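Probable amidase (Thermus thermophilus, PDB 2DC0) is a probable member of the amidase family, an alpha/beta protein built round a large mixed beta-sheet and present as two chains in the assembly. Local coordinates at residues A196-D204 with L288-H297; R248-F257 with L351-P359. All blocks are in the same frame, centred on the assembly; numbering follows the deposited sequence.

Contact 1 of 2, residues A196-D204 with L288-H297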
loop_
_atom_site.group_PDB
_atom_site.type_symbol
_atom_site.label_atom_id
_atom_site.label_comp_id
_atom_site.label_asym_id
_atom_site.label_seq_id
_atom_site.Cartn_x
_atom_site.Cartn_y
_atom_site.Cartn_z
ATOM N N ALA A 196 0.817 -12.804 18.984
ATOM C CA ALA A 196 0.480 -11.627 19.770
ATOM C C ALA A 196 -0.989 -11.269 19.583
ATOM O O ALA A 196 -1.577 -11.536 18.530
ATOM C CB ALA A 196 1.351 -10.450 19.349
ATOM N N LEU A 197 -1.583 -10.666 20.605
ATOM C CA LEU A 197 -2.978 -10.263 20.523
ATOM C C LEU A 197 -3.089 -9.158 19.482
ATOM O O LEU A 197 -2.455 -8.117 19.604
ATOM C CB LEU A 197 -3.469 -9.727 21.866
ATOM C CG LEU A 197 -4.877 -9.138 21.820
ATOM C CD1 LEU A 197 -5.900 -10.257 21.601
ATOM C CD2 LEU A 197 -5.168 -8.408 23.115
ATOM N N PRO A 198 -3.890 -9.373 18.437
ATOM C CA PRO A 198 -4.018 -8.326 17.420
ATOM C C PRO A 198 -5.071 -7.261 17.748
ATOM O O PRO A 198 -5.936 -7.458 18.606
ATOM C CB PRO A 198 -4.366 -9.117 16.160
ATOM C CG PRO A 198 -5.183 -10.263 16.698
ATOM C CD PRO A 198 -4.455 -10.655 17.973
ATOM N N LEU A 199 -4.962 -6.110 17.091
ATOM C CA LEU A 199 -5.945 -5.047 17.255
ATOM C C LEU A 199 -6.513 -4.936 15.844
ATOM O O LEU A 199 -7.672 -5.255 15.593
ATOM C CB LEU A 199 -5.288 -3.730 17.666
ATOM C CG LEU A 199 -6.239 -2.529 17.791
ATOM C CD1 LEU A 199 -7.312 -2.797 18.839
ATOM C CD2 LEU A 199 -5.429 -1.289 18.169
ATOM N N SER A 200 -5.662 -4.494 14.927
ATOM C CA SER A 200 -6.006 -4.374 13.519
ATOM C C SER A 200 -4.898 -5.125 12.788
ATOM O O SER A 200 -3.798 -4.606 12.629
ATOM C CB SER A 200 -6.006 -2.909 13.090
ATOM O OG SER A 200 -6.115 -2.802 11.680
ATOM N N ARG A 201 -5.181 -6.349 12.357
ATOM C CA ARG A 201 -4.179 -7.151 11.670
ATOM C C ARG A 201 -3.521 -6.491 10.462
ATOM O O ARG A 201 -2.344 -6.725 10.211
ATOM C CB ARG A 201 -4.777 -8.492 11.242
ATOM C CG ARG A 201 -5.103 -9.443 12.390
ATOM C CD ARG A 201 -5.894 -10.634 11.872
ATOM N NE ARG A 201 -5.168 -11.347 10.824
ATOM C CZ ARG A 201 -5.747 -12.098 9.891
ATOM N NH1 ARG A 201 -7.069 -12.235 9.871
ATOM N NH2 ARG A 201 -5.006 -12.709 8.976
ATOM N N SER A 202 -4.259 -5.672 9.714
ATOM C CA SER A 202 -3.681 -5.037 8.530
ATOM C C SER A 202 -3.047 -3.682 8.826
ATOM O O SER A 202 -2.582 -2.995 7.914
ATOM C CB SER A 202 -4.742 -4.876 7.431
ATOM O OG SER A 202 -5.720 -3.917 7.785
ATOM N N THR A 203 -3.009 -3.305 10.100
ATOM C CA THR A 203 -2.431 -2.026 10.478
ATOM C C THR A 203 -1.491 -2.111 11.682
ATOM O O THR A 203 -0.727 -1.171 11.938
ATOM C CB THR A 203 -3.545 -1.002 10.775
ATOM O OG1 THR A 203 -4.488 -1.008 9.694
ATOM C CG2 THR A 203 -2.963 0.388 10.910
ATOM N N ASP A 204 -1.543 -3.225 12.419
ATOM C CA ASP A 204 -0.674 -3.408 13.599
ATOM C C ASP A 204 0.803 -3.502 13.197
ATOM O O ASP A 204 1.131 -3.992 12.117
ATOM C CB ASP A 204 -0.995 -4.711 14.354
ATOM C CG ASP A 204 -2.328 -4.689 15.077
ATOM O OD1 ASP A 204 -2.921 -3.604 15.271
ATOM O OD2 ASP A 204 -2.775 -5.792 15.472
ATOM N N LEU A 288 -11.596 1.692 9.765
ATOM C CA LEU A 288 -10.881 0.481 9.409
ATOM C C LEU A 288 -10.405 -0.288 10.642
ATOM O O LEU A 288 -10.639 -1.487 10.756
ATOM C CB LEU A 288 -9.696 0.828 8.498
ATOM C CG LEU A 288 -9.097 -0.352 7.727
ATOM C CD1 LEU A 288 -8.297 0.137 6.523
ATOM C CD2 LEU A 288 -8.224 -1.159 8.671
ATOM N N VAL A 289 -9.749 0.410 11.565
ATOM C CA VAL A 289 -9.235 -0.208 12.780
ATOM C C VAL A 289 -10.341 -0.689 13.726
ATOM O O VAL A 289 -10.294 -1.817 14.214
ATOM C CB VAL A 289 -8.286 0.771 13.530
ATOM C CG1 VAL A 289 -7.994 0.262 14.948
ATOM C CG2 VAL A 289 -6.966 0.898 12.754
ATOM N N ARG A 290 -11.331 0.155 13.995
ATOM C CA ARG A 290 -12.416 -0.247 14.893
ATOM C C ARG A 290 -13.170 -1.455 14.349
ATOM O O ARG A 290 -13.580 -2.326 15.117
ATOM C CB ARG A 290 -13.384 0.914 15.123
ATOM C CG ARG A 290 -12.775 2.017 15.975
ATOM C CD ARG A 290 -13.754 3.133 16.233
ATOM N NE ARG A 290 -13.220 4.107 17.176
ATOM C CZ ARG A 290 -13.810 5.259 17.466
ATOM N NH1 ARG A 290 -14.957 5.579 16.880
ATOM N NH2 ARG A 290 -13.254 6.089 18.341
ATOM N N TYR A 291 -13.348 -1.512 13.031
ATOM C CA TYR A 291 -14.043 -2.640 12.423
ATOM C C TYR A 291 -13.274 -3.928 12.693
ATOM O O TYR A 291 -13.851 -4.913 13.158
ATOM C CB TYR A 291 -14.182 -2.461 10.909
ATOM C CG TYR A 291 -14.888 -3.625 10.232
ATOM C CD1 TYR A 291 -16.281 -3.673 10.158
ATOM C CD2 TYR A 291 -14.165 -4.696 9.705
ATOM C CE1 TYR A 291 -16.941 -4.761 9.578
ATOM C CE2 TYR A 291 -14.813 -5.790 9.120
ATOM C CZ TYR A 291 -16.202 -5.812 9.064
ATOM O OH TYR A 291 -16.847 -6.886 8.501
ATOM N N GLU A 292 -11.974 -3.924 12.396
ATOM C CA GLU A 292 -11.150 -5.115 12.605
ATOM C C GLU A 292 -11.028 -5.467 14.083
ATOM O O GLU A 292 -11.108 -6.641 14.450
ATOM C CB GLU A 292 -9.740 -4.934 12.002
ATOM C CG GLU A 292 -9.712 -4.774 10.477
ATOM C CD GLU A 292 -8.300 -4.853 9.878
ATOM O OE1 GLU A 292 -7.306 -4.818 10.633
ATOM O OE2 GLU A 292 -8.188 -4.942 8.639
ATOM N N ALA A 293 -10.844 -4.452 14.928
ATOM C CA ALA A 293 -10.696 -4.677 16.363
ATOM C C ALA A 293 -11.962 -5.271 16.976
ATOM O O ALA A 293 -11.894 -6.157 17.834
ATOM C CB ALA A 293 -10.340 -3.368 17.065
ATOM N N ALA A 294 -13.116 -4.781 16.539
ATOM C CA ALA A 294 -14.375 -5.285 17.068
ATOM C C ALA A 294 -14.573 -6.763 16.724
ATOM O O ALA A 294 -15.121 -7.520 17.522
ATOM C CB ALA A 294 -15.539 -4.460 16.533
ATOM N N ARG A 295 -14.127 -7.180 15.546
ATOM C CA ARG A 295 -14.298 -8.569 15.162
ATOM C C ARG A 295 -13.361 -9.484 15.952
ATOM O O ARG A 295 -13.629 -10.674 16.111
ATOM C CB ARG A 295 -14.103 -8.730 13.649
ATOM C CG ARG A 295 -15.068 -7.856 12.820
ATOM C CD ARG A 295 -16.509 -8.086 13.272
ATOM N NE ARG A 295 -17.540 -7.307 12.576
ATOM C CZ ARG A 295 -17.669 -5.982 12.626
ATOM N NH1 ARG A 295 -16.816 -5.244 13.329
ATOM N NH2 ARG A 295 -18.698 -5.394 12.021
ATOM N N ILE A 296 -12.265 -8.932 16.460
ATOM C CA ILE A 296 -11.343 -9.729 17.262
ATOM C C ILE A 296 -11.965 -10.032 18.619
ATOM O O ILE A 296 -11.881 -11.151 19.115
ATOM C CB ILE A 296 -10.031 -8.982 17.524
ATOM C CG1 ILE A 296 -9.267 -8.808 16.212
ATOM C CG2 ILE A 296 -9.202 -9.736 18.570
ATOM C CD1 ILE A 296 -8.806 -10.097 15.477
ATOM N N HIS A 297 -12.588 -9.020 19.210
ATOM C CA HIS A 297 -13.193 -9.140 20.533
ATOM C C HIS A 297 -14.704 -9.283 20.501
ATOM O O HIS A 297 -15.376 -9.046 21.504
ATOM C CB HIS A 297 -12.819 -7.913 21.361
ATOM C CG HIS A 297 -11.344 -7.725 21.511
ATOM N ND1 HIS A 297 -10.595 -8.424 22.433
ATOM C CD2 HIS A 297 -10.467 -6.956 20.820
ATOM C CE1 HIS A 297 -9.320 -8.096 22.303
ATOM N NE2 HIS A 297 -9.217 -7.207 21.330
HETATM O O HOH W 1 -6.870 -5.813 20.820
#

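Contact 2 of 2, residues R248-F257 with L351-P359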
loop_
_atom_site.group_PDB
_atom_site.type_symbol
_atom_site.label_atom_id
_atom_site.label_comp_id
_atom_site.label_asym_id
_atom_site.label_seq_id
_atom_site.Cartn_x
_atom_site.Cartn_y
_atom_site.Cartn_z
ATOM N N ARG A 248 -2.773 21.913 13.148
ATOM C CA ARG A 248 -2.797 20.709 13.973
ATOM C C ARG A 248 -1.732 20.636 15.062
ATOM O O ARG A 248 -1.600 19.623 15.744
ATOM C CB ARG A 248 -2.732 19.467 13.080
ATOM C CG ARG A 248 -3.954 19.325 12.171
ATOM C CD ARG A 248 -4.178 17.887 11.738
ATOM N NE ARG A 248 -5.320 17.730 10.836
ATOM C CZ ARG A 248 -6.597 17.666 11.211
ATOM N NH1 ARG A 248 -6.936 17.746 12.492
ATOM N NH2 ARG A 248 -7.546 17.508 10.292
ATOM N N LEU A 249 -0.978 21.714 15.233
ATOM C CA LEU A 249 0.056 21.759 16.256
ATOM C C LEU A 249 -0.297 22.804 17.307
ATOM O O LEU A 249 -1.037 23.747 17.028
ATOM C CB LEU A 249 1.404 22.126 15.627
ATOM C CG LEU A 249 1.989 21.140 14.616
ATOM C CD1 LEU A 249 3.310 21.673 14.089
ATOM C CD2 LEU A 249 2.181 19.789 15.277
ATOM N N GLY A 250 0.214 22.623 18.521
ATOM C CA GLY A 250 -0.022 23.604 19.558
ATOM C C GLY A 250 1.001 24.698 19.296
ATOM O O GLY A 250 2.057 24.424 18.733
ATOM N N VAL A 251 0.698 25.933 19.683
ATOM C CA VAL A 251 1.609 27.063 19.468
ATOM C C VAL A 251 3.073 26.827 19.866
ATOM O O VAL A 251 3.982 27.197 19.120
ATOM C CB VAL A 251 1.104 28.330 20.211
ATOM C CG1 VAL A 251 2.123 29.460 20.078
ATOM C CG2 VAL A 251 -0.238 28.776 19.625
ATOM N N GLU A 252 3.300 26.221 21.031
ATOM C CA GLU A 252 4.665 25.980 21.504
ATOM C C GLU A 252 5.431 24.915 20.719
ATOM O O GLU A 252 6.637 25.050 20.506
ATOM C CB GLU A 252 4.671 25.611 22.995
ATOM C CG GLU A 252 4.199 26.721 23.944
ATOM C CD GLU A 252 4.873 28.065 23.677
ATOM O OE1 GLU A 252 6.122 28.123 23.621
ATOM O OE2 GLU A 252 4.150 29.071 23.534
ATOM N N VAL A 253 4.748 23.851 20.310
ATOM C CA VAL A 253 5.404 22.802 19.538
ATOM C C VAL A 253 5.673 23.359 18.146
ATOM O O VAL A 253 6.691 23.047 17.521
ATOM C CB VAL A 253 4.527 21.528 19.475
ATOM C CG1 VAL A 253 5.059 20.556 18.429
ATOM C CG2 VAL A 253 4.519 20.853 20.848
ATOM N N ARG A 254 4.768 24.206 17.672
ATOM C CA ARG A 254 4.937 24.836 16.369
ATOM C C ARG A 254 6.243 25.625 16.389
ATOM O O ARG A 254 7.019 25.590 15.439
ATOM C CB ARG A 254 3.786 25.800 16.095
ATOM C CG ARG A 254 3.918 26.551 14.790
ATOM C CD ARG A 254 2.920 26.003 13.803
ATOM N NE ARG A 254 3.554 25.370 12.667
ATOM C CZ ARG A 254 2.896 24.651 11.768
ATOM N NH1 ARG A 254 1.584 24.477 11.888
ATOM N NH2 ARG A 254 3.548 24.119 10.745
ATOM N N LYS A 255 6.470 26.350 17.480
ATOM C CA LYS A 255 7.682 27.153 17.618
ATOM C C LYS A 255 8.933 26.283 17.685
ATOM O O LYS A 255 9.947 26.592 17.052
ATOM C CB LYS A 255 7.578 28.046 18.861
ATOM C CG LYS A 255 6.495 29.121 18.720
ATOM C CD LYS A 255 6.103 29.752 20.053
ATOM C CE LYS A 255 7.249 30.519 20.690
ATOM N NZ LYS A 255 6.781 31.189 21.941
ATOM N N ALA A 256 8.867 25.193 18.441
ATOM C CA ALA A 256 10.018 24.300 18.547
ATOM C C ALA A 256 10.332 23.678 17.189
ATOM O O ALA A 256 11.490 23.601 16.787
ATOM C CB ALA A 256 9.748 23.205 19.571
ATOM N N PHE A 257 9.298 23.241 16.479
ATOM C CA PHE A 257 9.496 22.620 15.179
ATOM C C PHE A 257 10.090 23.614 14.184
ATOM O O PHE A 257 11.002 23.273 13.415
ATOM C CB PHE A 257 8.169 22.077 14.652
ATOM C CG PHE A 257 8.294 21.304 13.368
ATOM C CD1 PHE A 257 9.129 20.196 13.279
ATOM C CD2 PHE A 257 7.546 21.665 12.255
ATOM C CE1 PHE A 257 9.214 19.459 12.103
ATOM C CE2 PHE A 257 7.623 20.935 11.075
ATOM C CZ PHE A 257 8.459 19.830 10.997
ATOM N N LEU A 351 10.409 12.494 5.628
ATOM C CA LEU A 351 9.529 13.571 6.028
ATOM C C LEU A 351 9.821 13.791 7.502
ATOM O O LEU A 351 10.208 12.860 8.210
ATOM C CB LEU A 351 8.056 13.178 5.868
ATOM C CG LEU A 351 7.592 12.739 4.479
ATOM C CD1 LEU A 351 6.077 12.573 4.477
ATOM C CD2 LEU A 351 8.023 13.768 3.449
ATOM N N LEU A 352 9.651 15.032 7.941
ATOM C CA LEU A 352 9.836 15.414 9.334
ATOM C C LEU A 352 8.571 16.129 9.791
ATOM O O LEU A 352 8.010 16.939 9.056
ATOM C CB LEU A 352 11.008 16.382 9.497
ATOM C CG LEU A 352 12.440 15.898 9.298
ATOM C CD1 LEU A 352 13.411 17.012 9.700
ATOM C CD2 LEU A 352 12.677 14.660 10.162
ATOM N N LEU A 353 8.128 15.817 11.004
ATOM C CA LEU A 353 6.953 16.450 11.604
ATOM C C LEU A 353 6.889 15.999 13.058
ATOM O O LEU A 353 7.315 14.896 13.386
ATOM C CB LEU A 353 5.665 16.033 10.884
ATOM C CG LEU A 353 5.266 14.552 10.941
ATOM C CD1 LEU A 353 3.738 14.410 10.870
ATOM C CD2 LEU A 353 5.928 13.817 9.788
ATOM N N PRO A 354 6.364 16.847 13.947
ATOM C CA PRO A 354 6.274 16.463 15.356
ATOM C C PRO A 354 5.461 15.180 15.508
ATOM O O PRO A 354 4.624 14.857 14.659
ATOM C CB PRO A 354 5.569 17.655 15.994
ATOM C CG PRO A 354 6.001 18.793 15.142
ATOM C CD PRO A 354 5.865 18.216 13.749
ATOM N N VAL A 355 5.702 14.451 16.590
ATOM C CA VAL A 355 4.972 13.218 16.835
ATOM C C VAL A 355 3.743 13.535 17.688
ATOM O O VAL A 355 2.842 12.708 17.825
ATOM C CB VAL A 355 5.850 12.186 17.572
ATOM C CG1 VAL A 355 6.000 12.571 19.034
ATOM C CG2 VAL A 355 5.242 10.800 17.434
ATOM N N GLN A 356 3.718 14.745 18.244
ATOM C CA GLN A 356 2.632 15.209 19.103
ATOM C C GLN A 356 2.458 16.727 18.921
ATOM O O GLN A 356 3.417 17.437 18.602
ATOM C CB GLN A 356 2.986 14.906 20.563
ATOM C CG GLN A 356 4.314 15.545 20.976
ATOM C CD GLN A 356 4.906 14.942 22.225
ATOM O OE1 GLN A 356 4.476 15.229 23.346
ATOM N NE2 GLN A 356 5.892 14.085 22.040
ATOM N N PRO A 357 1.236 17.243 19.119
ATOM C CA PRO A 357 0.986 18.682 18.968
ATOM C C PRO A 357 1.272 19.469 20.240
ATOM O O PRO A 357 1.417 20.692 20.204
ATOM C CB PRO A 357 -0.491 18.731 18.614
ATOM C CG PRO A 357 -1.044 17.618 19.482
ATOM C CD PRO A 357 -0.037 16.504 19.235
ATOM N N LEU A 358 1.361 18.747 21.349
ATOM C CA LEU A 358 1.580 19.346 22.658
ATOM C C LEU A 358 2.301 18.370 23.582
ATOM O O LEU A 358 2.360 17.169 23.309
ATOM C CB LEU A 358 0.219 19.665 23.297
ATOM C CG LEU A 358 -0.774 20.585 22.575
ATOM C CD1 LEU A 358 -2.190 20.198 22.961
ATOM C CD2 LEU A 358 -0.480 22.033 22.929
ATOM N N PRO A 359 2.871 18.878 24.688
ATOM C CA PRO A 359 3.548 17.963 25.606
ATOM C C PRO A 359 2.447 17.133 26.260
ATOM O O PRO A 359 1.269 17.488 26.173
ATOM C CB PRO A 359 4.239 18.906 26.591
ATOM C CG PRO A 359 3.323 20.102 26.603
ATOM C CD PRO A 359 3.009 20.275 25.135
HETATM O O HOH W 2 2.398 22.895 21.831
#

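Contact 1 of 2, residues A196-D204 with L288-H297
Glu-292 has CG anti to its carbonyl carbon (chi1 -64°) and an extended chain beyond, which carries its carboxylate from the helix to Ser-200 and Ser-202; Ser-202 turns OG between its backbone N and carbonyl carbon (chi1 69°) to meet it. Glu-292 OE1 accepts a hydrogen bond from Ser-200 OG at 2.6 Å, from well above the carboxylate plane, and its syn lone pair takes a long, nearly straight bond from Ser-202 N. Ser-202 OG reaches Glu-292 OE2 at 2.8 Å, somewhat out of plane; Tyr-327 OH also hydrogen-bonds to Glu-292 OE2, and Arg-334 NH2 to Ser-202 OG. Bonds to both oxygens should restrict carboxylate rotation. Further along the helix, Leu-199 O makes a CA-H...O contact with Ala-293 CA at 3.2 Å, and Leu-199 CD1 rests on Ala-293 CB. Pro-198 CG meets Ile-296 CD1 at 3.8 Å, and a water links Pro-198 O to the edge of the His-297 ring at NE2. Asp-204 OD2 and OD1 accept hydrogen bonds from Leu-199 N and Ser-200 N. Arg-201 forms a salt bridge with Asp-329 of the second subunit. The contact fixes the loop between strands 182-185 and 206-210 of the amidase-family mixed sheet to helix 281-296.

Contact 2 of 2, residues R248-F257 with L351-P359
Pro-354, Pro-357 and Phe-257 have the most surface buried here, and Pro-354 meets Phe-257 in a CH-pi contact. Pro-354 CD sits 3.8 Å from the centroid of the Phe-257 ring, only 8° off the ring normal, and the two side chains cross at about a right angle. Phe-257 has CG anti to its backbone N (chi1 -175°), which lays the ring across the end of the strand and brings CZ within 3.7 Å of Leu-353 CA. Pro-354 also receives Val-253 CG1 on its CB and Leu-249 CD2 on its CG, the latter at 4.0 Å. Helix 251-263 belongs to a beta-alpha-beta crossover joining the parallel strands 237-240 and 270-273, and it packs here against strand 350-354, the neighbour of 237-240 in the large mixed sheet. The short helix and strand segments run roughly antiparallel, at 146°, their axes 9.3 Å apart at closest. Pro-357 faces the start of the helix: its CB abuts Arg-248 O, while Pro-357 O accepts a bent hydrogen bond from Gly-250 N at 2.8 Å, the donor tilted out of the carbonyl plane. A water donates to Pro-357 O and accepts from Val-253 N at 3.0 Å, tying the first turn to the loop. Leu-358 CD2 lies against Gly-250 CA, the N-cap residue, at 3.7 Å. Val-253 CG1 touches Gln-356 O, a buried oxygen with no hydrogen-bond partner in the model.

Contact 1 and contact 2 are separate packing sites of one amidase-family chain: their centres are 29 Å apart and their nearest atoms about 14 Å apart. Their segments alternate in sequence, so the chain passes from loop 196-204 to 248-257, back to segment 288-297 and then on to 351-359. Both relate to the large mixed sheet, where strands 395-403 and 406-413 separate strand 182-185, which precedes the loop of contact 1, from strand 350-354 of contact 2. Their centres lie at similar distances from the centre of the chain, about 17 and 18 Å. Contact 1 borders the second subunit, whereas no other protein chain of the assembly touches contact 2.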